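Local coordinates for protein thermostable carboxypeptidase 1 (Pyrococcus furiosus, PDB 1KA2) that is a homodimeric, cobalt-dependent metallocarboxypeptidase of the M32 family that releases amino acids one after another from peptide C-termini with broad specificity, at residues A237-T242 with I251-E256; I297-S302 with P421-G426. All coordinates share one frame; numbering follows the deposited sequence.

Contact 1 of 2, residues A237-T242 with I251-E256; sequences AHPFTT and ITTRYE
R254 sets CG between its backbone N and carbonyl carbon (chi1 67°) and then runs extended from CG to NE, which carries the guanidinium up to the 237-242 segment. NH1 donates to A237 O at 2.6 Å, with the acceptor only 3° out of the guanidinium plane. CD of P239 lies over one guanidinium face, offset toward its rim, while CD2 of H238 meets the edge. NE pairs with E256 OE2 at 2.9 Å, a salt bridge reaching the carboxylate from above its plane. A methionine in place of R254 would probably leave A237 O without this donor and E256 OE2 without this salt bridge. T252 has a similar first torsion (chi1 68°); F240 N donates weakly to T252 OG1 at 3.3 Å, and OG1 also bonds S236 OG. CG2 of T252 covers one face of the F240 ring. T252 N donates to F240 O at 3.1 Å, and I251 CA makes a CA-H...O contact with the same oxygen. T241 and I251 form an antiparallel non-hydrogen-bonded pair; T241 OG1 bonds E270 of the HEXXH helix. This is the open end of a beta hairpin (strands 241-243 and 248-253), bringing HPF-motif loop residues against the end of the DXRXT motif beside the metal site.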
ATOM      1  N   ALA A 237      13.693   7.100   1.519  1.00 28.41           N
ATOM      2  CA  ALA A 237      15.107   7.319   1.234  1.00 30.37           C
ATOM      3  C   ALA A 237      15.349   8.422   0.199  1.00 30.82           C
ATOM      4  O   ALA A 237      16.275   9.214   0.346  1.00 30.41           O
ATOM      5  CB  ALA A 237      15.761   6.017   0.772  1.00 31.34           C
ATOM      6  N   HIS A 238      14.518   8.462  -0.842  1.00 31.04           N
ATOM      7  CA  HIS A 238      14.634   9.468  -1.898  1.00 32.81           C
ATOM      8  C   HIS A 238      13.250  10.025  -2.223  1.00 31.87           C
ATOM      9  O   HIS A 238      12.301   9.273  -2.411  1.00 32.55           O
ATOM     10  CB  HIS A 238      15.248   8.874  -3.184  1.00 32.54           C
ATOM     11  CG  HIS A 238      16.556   8.175  -2.976  1.00 35.76           C
ATOM     12  ND1 HIS A 238      16.645   6.842  -2.631  1.00 37.38           N
ATOM     13  CD2 HIS A 238      17.830   8.632  -3.030  1.00 35.60           C
ATOM     14  CE1 HIS A 238      17.914   6.510  -2.479  1.00 35.01           C
ATOM     15  NE2 HIS A 238      18.654   7.577  -2.715  1.00 35.68           N
ATOM     16  N   PRO A 239      13.129  11.359  -2.301  1.00 32.44           N
ATOM     17  CA  PRO A 239      11.858  12.023  -2.606  1.00 31.85           C
ATOM     18  C   PRO A 239      11.304  11.626  -3.960  1.00 32.54           C
ATOM     19  O   PRO A 239      12.040  11.564  -4.943  1.00 34.11           O
ATOM     20  CB  PRO A 239      12.221  13.504  -2.574  1.00 31.22           C
ATOM     21  CG  PRO A 239      13.358  13.563  -1.609  1.00 32.62           C
ATOM     22  CD  PRO A 239      14.173  12.348  -1.987  1.00 29.96           C
ATOM     23  N   PHE A 240      10.006  11.352  -4.005  1.00 31.51           N
ATOM     24  CA  PHE A 240       9.341  11.004  -5.251  1.00 32.25           C
ATOM     25  C   PHE A 240       7.860  11.341  -5.157  1.00 31.85           C
ATOM     26  O   PHE A 240       7.363  11.727  -4.100  1.00 30.94           O
ATOM     27  CB  PHE A 240       9.535   9.513  -5.593  1.00 33.07           C
ATOM     28  CG  PHE A 240       8.855   8.567  -4.636  1.00 34.13           C
ATOM     29  CD1 PHE A 240       7.524   8.211  -4.814  1.00 33.17           C
ATOM     30  CD2 PHE A 240       9.548   8.039  -3.556  1.00 33.48           C
ATOM     31  CE1 PHE A 240       6.894   7.337  -3.924  1.00 34.10           C
ATOM     32  CE2 PHE A 240       8.926   7.171  -2.663  1.00 34.60           C
ATOM     33  CZ  PHE A 240       7.595   6.818  -2.850  1.00 32.39           C
ATOM     34  N   THR A 241       7.167  11.206  -6.281  1.00 32.39           N
ATOM     35  CA  THR A 241       5.744  11.480  -6.355  1.00 30.82           C
ATOM     36  C   THR A 241       5.074  10.288  -7.016  1.00 30.68           C
ATOM     37  O   THR A 241       5.601   9.740  -7.981  1.00 30.82           O
ATOM     38  CB  THR A 241       5.463  12.744  -7.216  1.00 31.14           C
ATOM     39  OG1 THR A 241       5.953  13.905  -6.543  1.00 30.95           O
ATOM     40  CG2 THR A 241       3.970  12.898  -7.494  1.00 28.99           C
ATOM     41  N   THR A 242       3.930   9.868  -6.480  1.00 31.57           N
ATOM     42  CA  THR A 242       3.178   8.766  -7.072  1.00 31.22           C
ATOM     43  C   THR A 242       1.737   9.162  -7.231  1.00 30.96           C
ATOM     44  O   THR A 242       1.208   9.948  -6.455  1.00 32.15           O
ATOM     45  CB  THR A 242       3.094   7.512  -6.208  1.00 33.07           C
ATOM     46  OG1 THR A 242       3.791   7.711  -4.973  1.00 34.10           O
ATOM     47  CG2 THR A 242       3.594   6.320  -6.983  1.00 29.86           C
ATOM     48  N   ILE A 251       3.461  12.301  -2.166  1.00 26.33           N
ATOM     49  CA  ILE A 251       4.853  12.707  -2.310  1.00 26.59           C
ATOM     50  C   ILE A 251       5.594  12.408  -1.015  1.00 29.14           C
ATOM     51  O   ILE A 251       4.989  12.270   0.051  1.00 29.05           O
ATOM     52  CB  ILE A 251       5.009  14.243  -2.599  1.00 27.08           C
ATOM     53  CG1 ILE A 251       4.676  15.056  -1.350  1.00 25.22           C
ATOM     54  CG2 ILE A 251       4.102  14.672  -3.753  1.00 24.23           C
ATOM     55  CD1 ILE A 251       4.918  16.544  -1.505  1.00 25.98           C
ATOM     56  N   THR A 252       6.911  12.296  -1.111  1.00 29.52           N
ATOM     57  CA  THR A 252       7.725  12.057   0.065  1.00 28.97           C
ATOM     58  C   THR A 252       8.916  12.997   0.001  1.00 31.16           C
ATOM     59  O   THR A 252       9.204  13.590  -1.039  1.00 30.78           O
ATOM     60  CB  THR A 252       8.266  10.612   0.119  1.00 29.19           C
ATOM     61  OG1 THR A 252       9.217  10.417  -0.932  1.00 25.48           O
ATOM     62  CG2 THR A 252       7.143   9.615  -0.048  1.00 29.11           C
ATOM     63  N   THR A 253       9.594  13.156   1.123  1.00 30.65           N
ATOM     64  CA  THR A 253      10.785  13.983   1.165  1.00 30.31           C
ATOM     65  C   THR A 253      11.660  13.241   2.131  1.00 29.17           C
ATOM     66  O   THR A 253      11.341  12.119   2.526  1.00 30.38           O
ATOM     67  CB  THR A 253      10.509  15.389   1.725  1.00 32.34           C
ATOM     68  OG1 THR A 253      11.704  16.182   1.623  1.00 32.37           O
ATOM     69  CG2 THR A 253      10.085  15.316   3.192  1.00 31.79           C
ATOM     70  N   ARG A 254      12.772  13.842   2.504  1.00 28.98           N
ATOM     71  CA  ARG A 254      13.630  13.207   3.476  1.00 31.32           C
ATOM     72  C   ARG A 254      14.209  14.318   4.306  1.00 32.65           C
ATOM     73  O   ARG A 254      14.270  15.463   3.861  1.00 33.30           O
ATOM     74  CB  ARG A 254      14.749  12.399   2.818  1.00 33.19           C
ATOM     75  CG  ARG A 254      15.761  13.212   2.067  1.00 36.30           C
ATOM     76  CD  ARG A 254      16.908  12.325   1.648  1.00 38.78           C
ATOM     77  NE  ARG A 254      17.711  12.958   0.610  1.00 41.26           N
ATOM     78  CZ  ARG A 254      18.094  12.351  -0.507  1.00 42.77           C
ATOM     79  NH1 ARG A 254      17.745  11.091  -0.735  1.00 37.91           N
ATOM     80  NH2 ARG A 254      18.830  13.007  -1.399  1.00 44.80           N
ATOM     81  N   TYR A 255      14.611  13.975   5.519  1.00 31.56           N
ATOM     82  CA  TYR A 255      15.190  14.932   6.427  1.00 33.77           C
ATOM     83  C   TYR A 255      16.616  14.507   6.753  1.00 34.50           C
ATOM     84  O   TYR A 255      16.830  13.683   7.628  1.00 34.88           O
ATOM     85  CB  TYR A 255      14.335  15.008   7.694  1.00 33.09           C
ATOM     86  CG  TYR A 255      12.908  15.461   7.424  1.00 32.63           C
ATOM     87  CD1 TYR A 255      11.863  14.542   7.323  1.00 33.08           C
ATOM     88  CD2 TYR A 255      12.607  16.810   7.244  1.00 32.16           C
ATOM     89  CE1 TYR A 255      10.553  14.959   7.052  1.00 31.49           C
ATOM     90  CE2 TYR A 255      11.304  17.234   6.970  1.00 31.84           C
ATOM     91  CZ  TYR A 255      10.283  16.304   6.878  1.00 31.75           C
ATOM     92  OH  TYR A 255       8.997  16.729   6.617  1.00 31.41           O
ATOM     93  N   GLU A 256      17.581  15.058   6.014  1.00 36.80           N
ATOM     94  CA  GLU A 256      19.000  14.755   6.206  1.00 36.43           C
ATOM     95  C   GLU A 256      19.460  15.084   7.618  1.00 37.27           C
ATOM     96  O   GLU A 256      20.389  14.467   8.130  1.00 39.58           O
ATOM     97  CB  GLU A 256      19.878  15.557   5.233  1.00 38.24           C
ATOM     98  CG  GLU A 256      19.795  15.167   3.766  1.00 39.23           C
ATOM     99  CD  GLU A 256      18.613  15.787   3.071  1.00 41.20           C
ATOM    100  OE1 GLU A 256      17.901  16.582   3.720  1.00 42.96           O
ATOM    101  OE2 GLU A 256      18.398  15.486   1.881  1.00 40.86           O
TER

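Contact 2 of 2, residues I297-S302 with P421-G426; sequences IHESQS and PTYTIG. With MG (magnesium ion), chain B.
The HES/GQ motif, on helix 295-309, supplies the glutamate ligand of the metal site and packs here against the N-terminal part of helix 421-440. The two helical segments cross at -47° with axes 7.4 Å apart, and the close approach is made at G426: its CA lies 3.5 Å from E299 C, and E299 CB also rests on it. With no side chain, G426 lets its CA come this near to E299. Next to it, S300 CA makes a nearly straight CA-H...O contact with G426 O at 3.4 Å. From this packed base the E299 chain bends at chi2 (-74°), turning its carboxylate to the metal. OE2 binds magnesium at 2.1 Å and accepts a bond from S302 OG, which comes from well above the carboxylate plane. OE1 is held by water 1, which donates to E299 OE1 at 2.7 Å and to Y423 O, bridging the helices, while OE1 also meets CD2 of the Y423 ring at 3.6 Å, the carboxylate and ring planes 83° apart. Both oxygens of the buried carboxylate are thus held, which limits its rotation. Three waters and the histidines H269 and H273 complete the magnesium shell. Two helix histidines with a glutamate from a later helix are the ligand set of the gluzincin type of HEXXH metallopeptidase, with magnesium here in the catalytic cobalt site.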
ATOM      1  N   ILE A 297       7.830  17.092 -19.548  1.00 28.96           N
ATOM      2  CA  ILE A 297       6.779  18.025 -19.143  1.00 30.32           C
ATOM      3  C   ILE A 297       6.639  17.938 -17.618  1.00 31.31           C
ATOM      4  O   ILE A 297       6.396  18.944 -16.950  1.00 32.68           O
ATOM      5  CB  ILE A 297       5.417  17.698 -19.815  1.00 30.88           C
ATOM      6  CG1 ILE A 297       5.591  17.696 -21.338  1.00 31.76           C
ATOM      7  CG2 ILE A 297       4.358  18.736 -19.406  1.00 31.57           C
ATOM      8  CD1 ILE A 297       6.081  19.011 -21.898  1.00 28.31           C
ATOM      9  N   HIS A 298       6.796  16.735 -17.058  1.00 30.38           N
ATOM     10  CA  HIS A 298       6.670  16.588 -15.607  1.00 30.74           C
ATOM     11  C   HIS A 298       7.751  17.389 -14.898  1.00 28.70           C
ATOM     12  O   HIS A 298       7.478  18.077 -13.925  1.00 27.61           O
ATOM     13  CB  HIS A 298       6.738  15.118 -15.182  1.00 29.47           C
ATOM     14  CG  HIS A 298       5.504  14.646 -14.471  1.00 33.21           C
ATOM     15  ND1 HIS A 298       5.169  15.065 -13.201  1.00 32.86           N
ATOM     16  CD2 HIS A 298       4.513  13.809 -14.865  1.00 32.45           C
ATOM     17  CE1 HIS A 298       4.025  14.505 -12.842  1.00 32.05           C
ATOM     18  NE2 HIS A 298       3.607  13.741 -13.834  1.00 29.23           N
ATOM     19  N   GLU A 299       8.979  17.321 -15.395  1.00 28.85           N
ATOM     20  CA  GLU A 299      10.060  18.081 -14.785  1.00 28.14           C
ATOM     21  C   GLU A 299       9.923  19.586 -15.027  1.00 27.84           C
ATOM     22  O   GLU A 299      10.591  20.384 -14.374  1.00 26.93           O
ATOM     23  CB  GLU A 299      11.411  17.560 -15.281  1.00 29.97           C
ATOM     24  CG  GLU A 299      11.831  16.275 -14.561  1.00 30.90           C
ATOM     25  CD  GLU A 299      12.301  16.524 -13.139  1.00 32.87           C
ATOM     26  OE1 GLU A 299      13.447  16.935 -12.918  1.00 30.16           O
ATOM     27  OE2 GLU A 299      11.533  16.330 -12.195  1.00 35.26           O
ATOM     28  N   SER A 300       9.071  19.987 -15.963  1.00 26.37           N
ATOM     29  CA  SER A 300       8.885  21.425 -16.165  1.00 29.94           C
ATOM     30  C   SER A 300       8.019  21.939 -15.008  1.00 29.50           C
ATOM     31  O   SER A 300       8.097  23.101 -14.621  1.00 30.07           O
ATOM     32  CB  SER A 300       8.192  21.721 -17.509  1.00 29.43           C
ATOM     33  OG  SER A 300       6.830  21.335 -17.498  1.00 27.28           O
ATOM     34  N   GLN A 301       7.199  21.054 -14.448  1.00 30.87           N
ATOM     35  CA  GLN A 301       6.321  21.427 -13.346  1.00 31.87           C
ATOM     36  C   GLN A 301       7.068  21.414 -12.027  1.00 33.64           C
ATOM     37  O   GLN A 301       6.965  22.360 -11.241  1.00 34.64           O
ATOM     38  CB  GLN A 301       5.123  20.481 -13.293  1.00 32.10           C
ATOM     39  CG  GLN A 301       4.292  20.557 -14.549  1.00 33.22           C
ATOM     40  CD  GLN A 301       3.852  21.981 -14.846  1.00 35.27           C
ATOM     41  OE1 GLN A 301       3.036  22.555 -14.125  1.00 34.60           O
ATOM     42  NE2 GLN A 301       4.408  22.563 -15.904  1.00 33.58           N
ATOM     43  N   SER A 302       7.827  20.350 -11.784  1.00 33.11           N
ATOM     44  CA  SER A 302       8.587  20.248 -10.547  1.00 33.20           C
ATOM     45  C   SER A 302       9.612  21.381 -10.455  1.00 33.20           C
ATOM     46  O   SER A 302       9.785  21.974  -9.394  1.00 33.14           O
ATOM     47  CB  SER A 302       9.304  18.896 -10.463  1.00 30.47           C
ATOM     48  OG  SER A 302      10.240  18.733 -11.520  1.00 31.00           O
ATOM     49  N   PRO A 421      18.611  13.401 -20.668  1.00 31.42           N
ATOM     50  CA  PRO A 421      18.178  14.669 -21.276  1.00 32.41           C
ATOM     51  C   PRO A 421      16.816  15.232 -20.868  1.00 31.42           C
ATOM     52  O   PRO A 421      16.606  16.445 -20.939  1.00 31.91           O
ATOM     53  CB  PRO A 421      18.288  14.401 -22.783  1.00 30.30           C
ATOM     54  CG  PRO A 421      18.103  12.944 -22.879  1.00 36.31           C
ATOM     55  CD  PRO A 421      18.896  12.399 -21.705  1.00 31.53           C
ATOM     56  N   THR A 422      15.897  14.375 -20.436  1.00 31.25           N
ATOM     57  CA  THR A 422      14.588  14.856 -20.002  1.00 29.10           C
ATOM     58  C   THR A 422      14.711  15.795 -18.802  1.00 28.78           C
ATOM     59  O   THR A 422      13.829  16.626 -18.581  1.00 29.45           O
ATOM     60  CB  THR A 422      13.642  13.694 -19.621  1.00 29.39           C
ATOM     61  OG1 THR A 422      14.249  12.897 -18.599  1.00 29.41           O
ATOM     62  CG2 THR A 422      13.345  12.833 -20.828  1.00 28.49           C
ATOM     63  N   TYR A 423      15.788  15.675 -18.019  1.00 29.41           N
ATOM     64  CA  TYR A 423      15.968  16.576 -16.868  1.00 30.03           C
ATOM     65  C   TYR A 423      16.231  18.017 -17.333  1.00 32.75           C
ATOM     66  O   TYR A 423      15.667  18.973 -16.782  1.00 32.49           O
ATOM     67  CB  TYR A 423      17.146  16.148 -15.971  1.00 32.08           C
ATOM     68  CG  TYR A 423      16.922  14.896 -15.131  1.00 35.45           C
ATOM     69  CD1 TYR A 423      17.412  13.658 -15.546  1.00 33.95           C
ATOM     70  CD2 TYR A 423      16.270  14.963 -13.895  1.00 34.50           C
ATOM     71  CE1 TYR A 423      17.268  12.524 -14.753  1.00 35.23           C
ATOM     72  CE2 TYR A 423      16.123  13.833 -13.097  1.00 33.48           C
ATOM     73  CZ  TYR A 423      16.625  12.620 -13.533  1.00 33.76           C
ATOM     74  OH  TYR A 423      16.486  11.498 -12.757  1.00 37.13           O
ATOM     75  N   THR A 424      17.099  18.169 -18.335  1.00 31.87           N
ATOM     76  CA  THR A 424      17.440  19.493 -18.860  1.00 32.59           C
ATOM     77  C   THR A 424      16.191  20.124 -19.467  1.00 33.78           C
ATOM     78  O   THR A 424      15.939  21.310 -19.288  1.00 34.67           O
ATOM     79  CB  THR A 424      18.567  19.399 -19.922  1.00 31.67           C
ATOM     80  OG1 THR A 424      19.774  18.963 -19.284  1.00 31.15           O
ATOM     81  CG2 THR A 424      18.809  20.754 -20.592  1.00 30.85           C
ATOM     82  N   ILE A 425      15.407  19.312 -20.175  1.00 35.67           N
ATOM     83  CA  ILE A 425      14.170  19.774 -20.804  1.00 35.65           C
ATOM     84  C   ILE A 425      13.265  20.416 -19.759  1.00 37.78           C
ATOM     85  O   ILE A 425      12.660  21.465 -20.003  1.00 37.24           O
ATOM     86  CB  ILE A 425      13.403  18.619 -21.467  1.00 34.56           C
ATOM     87  CG1 ILE A 425      14.202  18.096 -22.662  1.00 34.72           C
ATOM     88  CG2 ILE A 425      12.003  19.085 -21.867  1.00 33.66           C
ATOM     89  CD1 ILE A 425      13.508  16.975 -23.418  1.00 29.53           C
ATOM     90  N   GLY A 426      13.149  19.762 -18.602  1.00 38.26           N
ATOM     91  CA  GLY A 426      12.330  20.301 -17.531  1.00 36.02           C
ATOM     92  C   GLY A 426      12.847  21.629 -17.015  1.00 36.30           C
ATOM     93  O   GLY A 426      12.072  22.566 -16.818  1.00 35.54           O
TER
HETATM   94 MG    MG B 501      11.327  15.309 -10.321  1.00 36.05          MG
HETATM   95  O   HOH W   1      15.087  18.590 -14.252  1.00 31.78           O
HETATM   96  O   HOH W   2      11.306  13.990  -8.568  1.00 35.72           O
HETATM   97  O   HOH W   3      11.460  13.424 -11.375  1.00 37.81           O
HETATM   98  O   HOH W   4      13.544  15.112 -10.459  1.00 33.55           O

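Overall arrangement
Contact 2 is the deeper of the two, its centre about 6 Å from the centre of the chain against about 13 Å for contact 1, which is only partly buried. Their centres lie 18 Å apart and their nearest atoms about 6 Å, without touching. They share no element, yet both border helix 261-278, the HEXXH helix: contact 1 approaches E270 and H273 through T241, contact 2 joins H269 and H273 at the metal. Contact 1 links chain-neighbouring strands by direct backbone bonds and the loops beside them by an arginine bond; contact 2 brings together helical segments 119 residues apart through close backbone packing, a bridging water and a metal-bound carboxylate.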